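Side-chain contacts in putative O-acetylhomoserine (Thiol)-lyase (Campylobacter jejuni, PDB 4OC9), which probably uses pyridoxal 5'-phosphate to replace the acetate of O-acetylhomoserine with a sulfide or thiol, as related trans-sulfuration enzymes do: residues F77-A82 with I257-V262; Q361-A366 with I402-G407. All blocks are in the same frame, centred on the assembly; numbering follows the deposited sequence.

Contact 1. Residues F77-A82 with I257-V262; sequences FGIPVA and IFSIRV
S259 meets two side chains of the strand at once, F77 and I79. Its CB lies 3.5 Å from F77 CD2, at a slant to the phenyl ring, and also 3.5 Å from the CD1 methyl of I79. The same methyl also lies close to the helix backbone, I79 CD1 being 3.1 Å from S259 O, a distance short enough to be read with caution. One turn further on, V262 meets that methyl from a different direction: V262 CB is 3.8 Å from I79 CD1, and V262 CG1 stands 4.0 Å from I79 CG2, the two side chains sliding past each other in opposite directions. I79 reaches this far because its chain is extended, CD1 lying anti to CA (chi2 175°), so a beta-branched residue that suits a strand also sends a methyl to the helix surface. A small residue suits position 259, where a strand methyl comes against the helix backbone.

Alternation along the strand turns the CB atoms of F77, I79 and V81 to the helix. The helix and strand axes approach to 8.8 Å and run nearly parallel, 20° apart, as in helix-on-sheet packing. Strand 217-221 pairs with strand 77-81 by backbone hydrogen bonds at F77, I79 and V81, and its L219 also touches V262.

No hydrogen bond spans the two segments, so shape and apolar contact hold them together. The buried S259 hydroxyl is satisfied by E221 OE2 on that neighbouring strand, and serine can thus offer its CB to the strand while its polar end is paired outside the contact.

Contact 2. Residues Q361-A366 with I402-G407; sequences QLFLLA and IRLSIG
F363 meets L404 and I406 because its CG stands anti to the carbonyl carbon (chi1 -75°), which sets the ring against those two side chains. I406 answers with a bent chain, chi2 -60°, that curls its CD1 methyl to the ring, while L404 is extended and offers both branches of its fork.

The ring is met along one side. I406 CD1 sits at its edge, close to the ring plane, 3.7 Å from F363 CE2 and 3.9 Å from F363 CZ. L404 comes in at a slant, with CD1 3.9 Å from F363 CE2 and CD2 4.0 Å from F363 CD2, the two side chains crossing at about a right angle. The side-chain contact is apolar, with no hydrogen bond across it, and branched aliphatic side chains suit the place because their methyls can be set against the rim of a flat ring. L404 and I406 are two residues apart and so reach the same ring, whereas S405 between them turns its hydroxyl to a hydrogen bond with G370 N.

Strand 375-377 lies between strands 364-365 and 401-405 in the sheet, and its I376 touches both F363 and L404, so the contact passes over this middle strand. Helix 411-422 packs on the same cluster: L414 and L418 touch F363, and L418 also touches L404. D417 of that helix accepts hydrogen bonds from the backbone N atoms of Q361, L362 and F363, tying residues 361-363, which lead into the ring's position, to the helix.

Overall arrangement
From the N terminus the chain enters contact 1 at strand 77-81, an edge of the seven-stranded sheet of the large domain of this fold type I pyridoxal phosphate enzyme. It then builds the other six strands before helix 257-270 returns to that edge, closing a loop of 174 residues. Helix 276-309 leads on to the five-stranded C-terminal sheet, where contact 2 closes a loop of just 35 residues around strand 375-377 and ties the sheet's edge to strand 401-405. The contacts follow in series, neither nesting nor crossing. The centres of contacts 1 and 2 are about 33 Å apart, on opposite sides of the chain's centre. The nearest atoms of contacts 1 and 2 are about 17 Å apart.

Contact 1. Residues F77-A82 with I257-V262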
ATOM      1  N   PHE D  77     -13.712  12.076 -20.909  1.00 12.35           N
ATOM      2  CA  PHE D  77     -12.407  11.781 -20.344  1.00 14.24           C
ATOM      3  C   PHE D  77     -12.324  12.323 -18.895  1.00 14.31           C
ATOM      4  O   PHE D  77     -12.931  13.337 -18.545  1.00 12.82           O
ATOM      5  CB  PHE D  77     -11.330  12.407 -21.256  1.00 14.60           C
ATOM      6  CG  PHE D  77      -9.945  11.840 -21.059  1.00 15.02           C
ATOM      7  CD1 PHE D  77      -9.543  10.743 -21.770  1.00 15.24           C
ATOM      8  CD2 PHE D  77      -9.043  12.421 -20.170  1.00 16.09           C
ATOM      9  CE1 PHE D  77      -8.283  10.169 -21.576  1.00 15.50           C
ATOM     10  CE2 PHE D  77      -7.801  11.862 -19.967  1.00 16.34           C
ATOM     11  CZ  PHE D  77      -7.408  10.740 -20.684  1.00 15.72           C
ATOM     12  N   GLY D  78     -11.583  11.611 -18.054  1.00 14.31           N
ATOM     13  CA  GLY D  78     -11.445  12.011 -16.669  1.00 14.23           C
ATOM     14  C   GLY D  78     -10.018  11.964 -16.222  1.00 14.03           C
ATOM     15  O   GLY D  78      -9.241  11.131 -16.661  1.00 14.15           O
ATOM     16  N   ILE D  79      -9.680  12.888 -15.342  1.00 15.72           N
ATOM     17  CA  ILE D  79      -8.330  13.020 -14.813  1.00 16.95           C
ATOM     18  C   ILE D  79      -8.256  13.120 -13.311  1.00 15.35           C
ATOM     19  O   ILE D  79      -8.703  14.098 -12.733  1.00 14.97           O
ATOM     20  CB  ILE D  79      -7.648  14.283 -15.379  1.00 19.66           C
ATOM     21  CG1 ILE D  79      -7.343  14.052 -16.860  1.00 20.21           C
ATOM     22  CG2 ILE D  79      -6.316  14.539 -14.676  1.00 19.57           C
ATOM     23  CD1 ILE D  79      -6.784  15.242 -17.568  1.00 20.98           C
ATOM     24  N   PRO D  80      -7.689  12.094 -12.685  1.00 15.16           N
ATOM     25  CA  PRO D  80      -7.555  12.114 -11.247  1.00 13.55           C
ATOM     26  C   PRO D  80      -6.372  12.938 -10.822  1.00 11.60           C
ATOM     27  O   PRO D  80      -5.335  12.924 -11.471  1.00 10.88           O
ATOM     28  CB  PRO D  80      -7.342  10.636 -10.894  1.00 13.31           C
ATOM     29  CG  PRO D  80      -7.895   9.893 -12.057  1.00 13.65           C
ATOM     30  CD  PRO D  80      -7.454  10.736 -13.213  1.00 14.72           C
ATOM     31  N   VAL D  81      -6.560  13.603  -9.702  1.00 10.28           N
ATOM     32  CA  VAL D  81      -5.571  14.456  -9.116  1.00 10.71           C
ATOM     33  C   VAL D  81      -5.468  14.194  -7.618  1.00 10.85           C
ATOM     34  O   VAL D  81      -6.256  13.437  -7.070  1.00 11.81           O
ATOM     35  CB  VAL D  81      -5.835  15.927  -9.452  1.00 11.11           C
ATOM     36  CG1 VAL D  81      -5.670  16.126 -10.932  1.00 11.50           C
ATOM     37  CG2 VAL D  81      -7.206  16.346  -9.025  1.00 10.64           C
ATOM     38  N   ALA D  82      -4.491  14.819  -6.954  1.00 11.24           N
ATOM     39  CA  ALA D  82      -4.251  14.568  -5.510  1.00 10.49           C
ATOM     40  C   ALA D  82      -5.384  14.795  -4.528  1.00  9.28           C
ATOM     41  O   ALA D  82      -5.379  14.228  -3.459  1.00  8.63           O
ATOM     42  CB  ALA D  82      -3.030  15.330  -5.054  1.00 10.33           C
ATOM     43  N   ILE D 257      -9.148  18.527 -25.517  1.00 21.92           N
ATOM     44  CA  ILE D 257      -8.150  19.547 -25.190  1.00 23.07           C
ATOM     45  C   ILE D 257      -8.174  20.093 -23.769  1.00 19.97           C
ATOM     46  O   ILE D 257      -7.151  20.523 -23.263  1.00 15.33           O
ATOM     47  CB  ILE D 257      -8.129  20.694 -26.227  1.00 26.97           C
ATOM     48  CG1 ILE D 257      -9.371  21.572 -26.135  1.00 28.80           C
ATOM     49  CG2 ILE D 257      -7.949  20.113 -27.629  1.00 27.87           C
ATOM     50  CD1 ILE D 257      -9.340  22.733 -27.113  1.00 31.14           C
ATOM     51  N   PHE D 258      -9.340  20.060 -23.124  1.00 19.60           N
ATOM     52  CA  PHE D 258      -9.441  20.556 -21.744  1.00 17.41           C
ATOM     53  C   PHE D 258      -8.585  19.637 -20.857  1.00 15.79           C
ATOM     54  O   PHE D 258      -7.738  20.105 -20.087  1.00 13.23           O
ATOM     55  CB  PHE D 258     -10.888  20.579 -21.264  1.00 15.54           C
ATOM     56  CG  PHE D 258     -11.044  20.994 -19.826  1.00 14.96           C
ATOM     57  CD1 PHE D 258     -10.926  20.041 -18.788  1.00 14.38           C
ATOM     58  CD2 PHE D 258     -11.371  22.286 -19.493  1.00 14.00           C
ATOM     59  CE1 PHE D 258     -11.111  20.404 -17.461  1.00 13.42           C
ATOM     60  CE2 PHE D 258     -11.546  22.660 -18.158  1.00 13.57           C
ATOM     61  CZ  PHE D 258     -11.416  21.714 -17.145  1.00 12.95           C
ATOM     62  N   SER D 259      -8.799  18.332 -21.011  1.00 15.37           N
ATOM     63  CA  SER D 259      -8.059  17.334 -20.239  1.00 16.76           C
ATOM     64  C   SER D 259      -6.566  17.351 -20.620  1.00 18.64           C
ATOM     65  O   SER D 259      -5.694  17.212 -19.756  1.00 18.06           O
ATOM     66  CB  SER D 259      -8.665  15.940 -20.424  1.00 16.65           C
ATOM     67  OG  SER D 259      -9.990  15.904 -19.914  1.00 17.69           O
ATOM     68  N   ILE D 260      -6.285  17.514 -21.909  1.00 19.21           N
ATOM     69  CA  ILE D 260      -4.900  17.557 -22.366  1.00 21.35           C
ATOM     70  C   ILE D 260      -4.156  18.680 -21.694  1.00 20.72           C
ATOM     71  O   ILE D 260      -3.032  18.490 -21.241  1.00 23.92           O
ATOM     72  CB  ILE D 260      -4.788  17.724 -23.896  1.00 22.09           C
ATOM     73  CG1 ILE D 260      -5.262  16.458 -24.622  1.00 25.00           C
ATOM     74  CG2 ILE D 260      -3.362  18.004 -24.317  1.00 24.49           C
ATOM     75  CD1 ILE D 260      -4.517  15.163 -24.285  1.00 26.17           C
ATOM     76  N   ARG D 261      -4.778  19.848 -21.590  1.00 19.43           N
ATOM     77  CA  ARG D 261      -4.077  20.946 -20.966  1.00 18.81           C
ATOM     78  C   ARG D 261      -3.839  20.635 -19.487  1.00 15.83           C
ATOM     79  O   ARG D 261      -2.791  20.922 -18.954  1.00 13.26           O
ATOM     80  CB  ARG D 261      -4.747  22.318 -21.227  1.00 21.75           C
ATOM     81  CG  ARG D 261      -3.768  23.434 -20.877  1.00 24.26           C
ATOM     82  CD  ARG D 261      -4.035  24.840 -21.453  1.00 26.46           C
ATOM     83  NE  ARG D 261      -4.868  25.701 -20.665  1.00 31.14           N
ATOM     84  CZ  ARG D 261      -4.463  26.753 -19.951  1.00 32.56           C
ATOM     85  NH1 ARG D 261      -3.217  27.227 -19.945  1.00 31.42           N
ATOM     86  NH2 ARG D 261      -5.384  27.409 -19.285  1.00 34.61           N
ATOM     87  N   VAL D 262      -4.818  20.027 -18.830  1.00 17.74           N
ATOM     88  CA  VAL D 262      -4.661  19.685 -17.418  1.00 16.65           C
ATOM     89  C   VAL D 262      -3.396  18.824 -17.236  1.00 15.90           C
ATOM     90  O   VAL D 262      -2.651  18.978 -16.265  1.00 15.53           O
ATOM     91  CB  VAL D 262      -5.867  18.894 -16.868  1.00 16.37           C
ATOM     92  CG1 VAL D 262      -5.592  18.430 -15.445  1.00 16.10           C
ATOM     93  CG2 VAL D 262      -7.143  19.712 -16.920  1.00 16.05           C
TER

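Contact 2. Residues Q361-A366 with I402-G407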
ATOM      1  N   GLN D 361     -21.920   8.765  20.468  1.00 17.57           N
ATOM      2  CA  GLN D 361     -20.981   7.631  20.572  1.00 22.22           C
ATOM      3  C   GLN D 361     -20.701   6.925  19.209  1.00 19.76           C
ATOM      4  O   GLN D 361     -19.653   6.323  19.044  1.00 23.37           O
ATOM      5  CB  GLN D 361     -21.462   6.592  21.595  1.00 24.73           C
ATOM      6  CG  GLN D 361     -21.683   7.179  22.979  1.00 31.41           C
ATOM      7  CD  GLN D 361     -20.415   7.768  23.590  1.00 42.65           C
ATOM      8  OE1 GLN D 361     -19.322   7.199  23.465  1.00 48.04           O
ATOM      9  NE2 GLN D 361     -20.556   8.891  24.304  1.00 52.02           N
ATOM     10  N   LEU D 362     -21.646   6.962  18.270  1.00 18.12           N
ATOM     11  CA  LEU D 362     -21.485   6.358  16.938  1.00 16.24           C
ATOM     12  C   LEU D 362     -21.134   7.438  15.933  1.00 16.27           C
ATOM     13  O   LEU D 362     -20.324   7.203  15.044  1.00 19.59           O
ATOM     14  CB  LEU D 362     -22.710   5.576  16.477  1.00 15.58           C
ATOM     15  CG  LEU D 362     -23.029   4.338  17.296  1.00 16.07           C
ATOM     16  CD1 LEU D 362     -24.273   3.687  16.718  1.00 15.26           C
ATOM     17  CD2 LEU D 362     -21.845   3.367  17.285  1.00 15.12           C
ATOM     18  N   PHE D 363     -21.799   8.579  16.014  1.00 14.68           N
ATOM     19  CA  PHE D 363     -21.468   9.677  15.149  1.00 13.07           C
ATOM     20  C   PHE D 363     -20.146  10.168  15.727  1.00 12.96           C
ATOM     21  O   PHE D 363     -20.056  10.530  16.902  1.00 12.52           O
ATOM     22  CB  PHE D 363     -22.525  10.747  15.143  1.00 13.02           C
ATOM     23  CG  PHE D 363     -23.748  10.376  14.361  1.00 13.35           C
ATOM     24  CD1 PHE D 363     -24.753   9.593  14.909  1.00 12.98           C
ATOM     25  CD2 PHE D 363     -23.918  10.859  13.081  1.00 12.48           C
ATOM     26  CE1 PHE D 363     -25.895   9.301  14.183  1.00 12.10           C
ATOM     27  CE2 PHE D 363     -25.039  10.531  12.357  1.00 11.93           C
ATOM     28  CZ  PHE D 363     -26.021   9.732  12.909  1.00 11.00           C
ATOM     29  N   LEU D 364     -19.103  10.115  14.907  1.00 11.97           N
ATOM     30  CA  LEU D 364     -17.794  10.528  15.331  1.00 12.19           C
ATOM     31  C   LEU D 364     -17.554  11.990  15.022  1.00 13.29           C
ATOM     32  O   LEU D 364     -17.716  12.438  13.885  1.00 13.72           O
ATOM     33  CB  LEU D 364     -16.739   9.686  14.611  1.00 11.92           C
ATOM     34  CG  LEU D 364     -16.862   8.182  14.785  1.00 11.14           C
ATOM     35  CD1 LEU D 364     -15.832   7.454  13.973  1.00 11.32           C
ATOM     36  CD2 LEU D 364     -16.737   7.793  16.242  1.00 11.60           C
ATOM     37  N   LEU D 365     -17.160  12.739  16.048  1.00 14.16           N
ATOM     38  CA  LEU D 365     -16.877  14.148  15.903  1.00 14.51           C
ATOM     39  C   LEU D 365     -15.613  14.229  15.053  1.00 15.05           C
ATOM     40  O   LEU D 365     -14.520  13.922  15.519  1.00 13.11           O
ATOM     41  CB  LEU D 365     -16.636  14.802  17.255  1.00 15.15           C
ATOM     42  CG  LEU D 365     -16.285  16.287  17.188  1.00 15.09           C
ATOM     43  CD1 LEU D 365     -17.391  17.061  16.487  1.00 14.97           C
ATOM     44  CD2 LEU D 365     -16.086  16.822  18.587  1.00 15.68           C
ATOM     45  N   ALA D 366     -15.791  14.663  13.811  1.00 15.81           N
ATOM     46  CA  ALA D 366     -14.719  14.776  12.868  1.00 15.50           C
ATOM     47  C   ALA D 366     -15.100  15.650  11.677  1.00 18.63           C
ATOM     48  O   ALA D 366     -16.267  16.000  11.476  1.00 17.01           O
ATOM     49  CB  ALA D 366     -14.382  13.405  12.381  1.00 17.26           C
ATOM     50  N   ILE D 402     -25.969  21.950  12.983  1.00 12.92           N
ATOM     51  CA  ILE D 402     -25.173  20.734  13.068  1.00 13.67           C
ATOM     52  C   ILE D 402     -25.247  20.030  11.751  1.00 13.33           C
ATOM     53  O   ILE D 402     -26.318  19.958  11.165  1.00 11.75           O
ATOM     54  CB  ILE D 402     -25.690  19.780  14.141  1.00 14.56           C
ATOM     55  CG1 ILE D 402     -25.263  20.321  15.497  1.00 17.02           C
ATOM     56  CG2 ILE D 402     -25.066  18.379  13.987  1.00 14.07           C
ATOM     57  CD1 ILE D 402     -25.808  19.524  16.669  1.00 19.39           C
ATOM     58  N   ARG D 403     -24.113  19.507  11.303  1.00 13.42           N
ATOM     59  CA  ARG D 403     -24.057  18.800  10.046  1.00 14.04           C
ATOM     60  C   ARG D 403     -23.716  17.341  10.350  1.00 12.98           C
ATOM     61  O   ARG D 403     -22.871  17.068  11.179  1.00 12.00           O
ATOM     62  CB  ARG D 403     -22.952  19.355   9.165  1.00 17.04           C
ATOM     63  CG  ARG D 403     -22.968  18.781   7.763  1.00 18.51           C
ATOM     64  CD  ARG D 403     -21.756  19.051   6.875  1.00 19.47           C
ATOM     65  NE  ARG D 403     -20.327  19.021   7.152  1.00 21.86           N
ATOM     66  CZ  ARG D 403     -19.487  18.029   7.257  1.00 22.93           C
ATOM     67  NH1 ARG D 403     -19.948  16.836   7.413  1.00 25.79           N
ATOM     68  NH2 ARG D 403     -18.188  18.298   7.447  1.00 24.52           N
ATOM     69  N   LEU D 404     -24.417  16.420   9.697  1.00 12.90           N
ATOM     70  CA  LEU D 404     -24.185  15.024   9.886  1.00 14.43           C
ATOM     71  C   LEU D 404     -23.855  14.344   8.590  1.00 15.33           C
ATOM     72  O   LEU D 404     -24.373  14.700   7.560  1.00 17.93           O
ATOM     73  CB  LEU D 404     -25.442  14.301  10.401  1.00 15.73           C
ATOM     74  CG  LEU D 404     -26.093  14.720  11.716  1.00 15.53           C
ATOM     75  CD1 LEU D 404     -27.218  13.767  11.987  1.00 15.43           C
ATOM     76  CD2 LEU D 404     -25.090  14.687  12.867  1.00 14.92           C
ATOM     77  N   SER D 405     -22.967  13.364   8.654  1.00 13.09           N
ATOM     78  CA  SER D 405     -22.610  12.568   7.497  1.00 11.14           C
ATOM     79  C   SER D 405     -23.144  11.183   7.923  1.00 10.39           C
ATOM     80  O   SER D 405     -22.582  10.545   8.832  1.00  9.72           O
ATOM     81  CB  SER D 405     -21.120  12.496   7.240  1.00 10.89           C
ATOM     82  OG  SER D 405     -20.885  11.613   6.149  1.00  9.48           O
ATOM     83  N   ILE D 406     -24.194  10.725   7.258  1.00 10.10           N
ATOM     84  CA  ILE D 406     -24.799   9.466   7.607  1.00 10.47           C
ATOM     85  C   ILE D 406     -24.057   8.288   7.012  1.00 11.80           C
ATOM     86  O   ILE D 406     -23.873   8.195   5.798  1.00 15.07           O
ATOM     87  CB  ILE D 406     -26.278   9.417   7.218  1.00 10.39           C
ATOM     88  CG1 ILE D 406     -27.031  10.640   7.748  1.00 10.11           C
ATOM     89  CG2 ILE D 406     -26.917   8.125   7.734  1.00 10.04           C
ATOM     90  CD1 ILE D 406     -27.005  10.807   9.247  1.00  9.88           C
ATOM     91  N   GLY D 407     -23.631   7.389   7.894  1.00 11.63           N
ATOM     92  CA  GLY D 407     -22.866   6.211   7.511  1.00 12.48           C
ATOM     93  C   GLY D 407     -23.660   4.996   7.126  1.00 12.27           C
ATOM     94  O   GLY D 407     -24.832   5.105   6.783  1.00 14.53           O
TER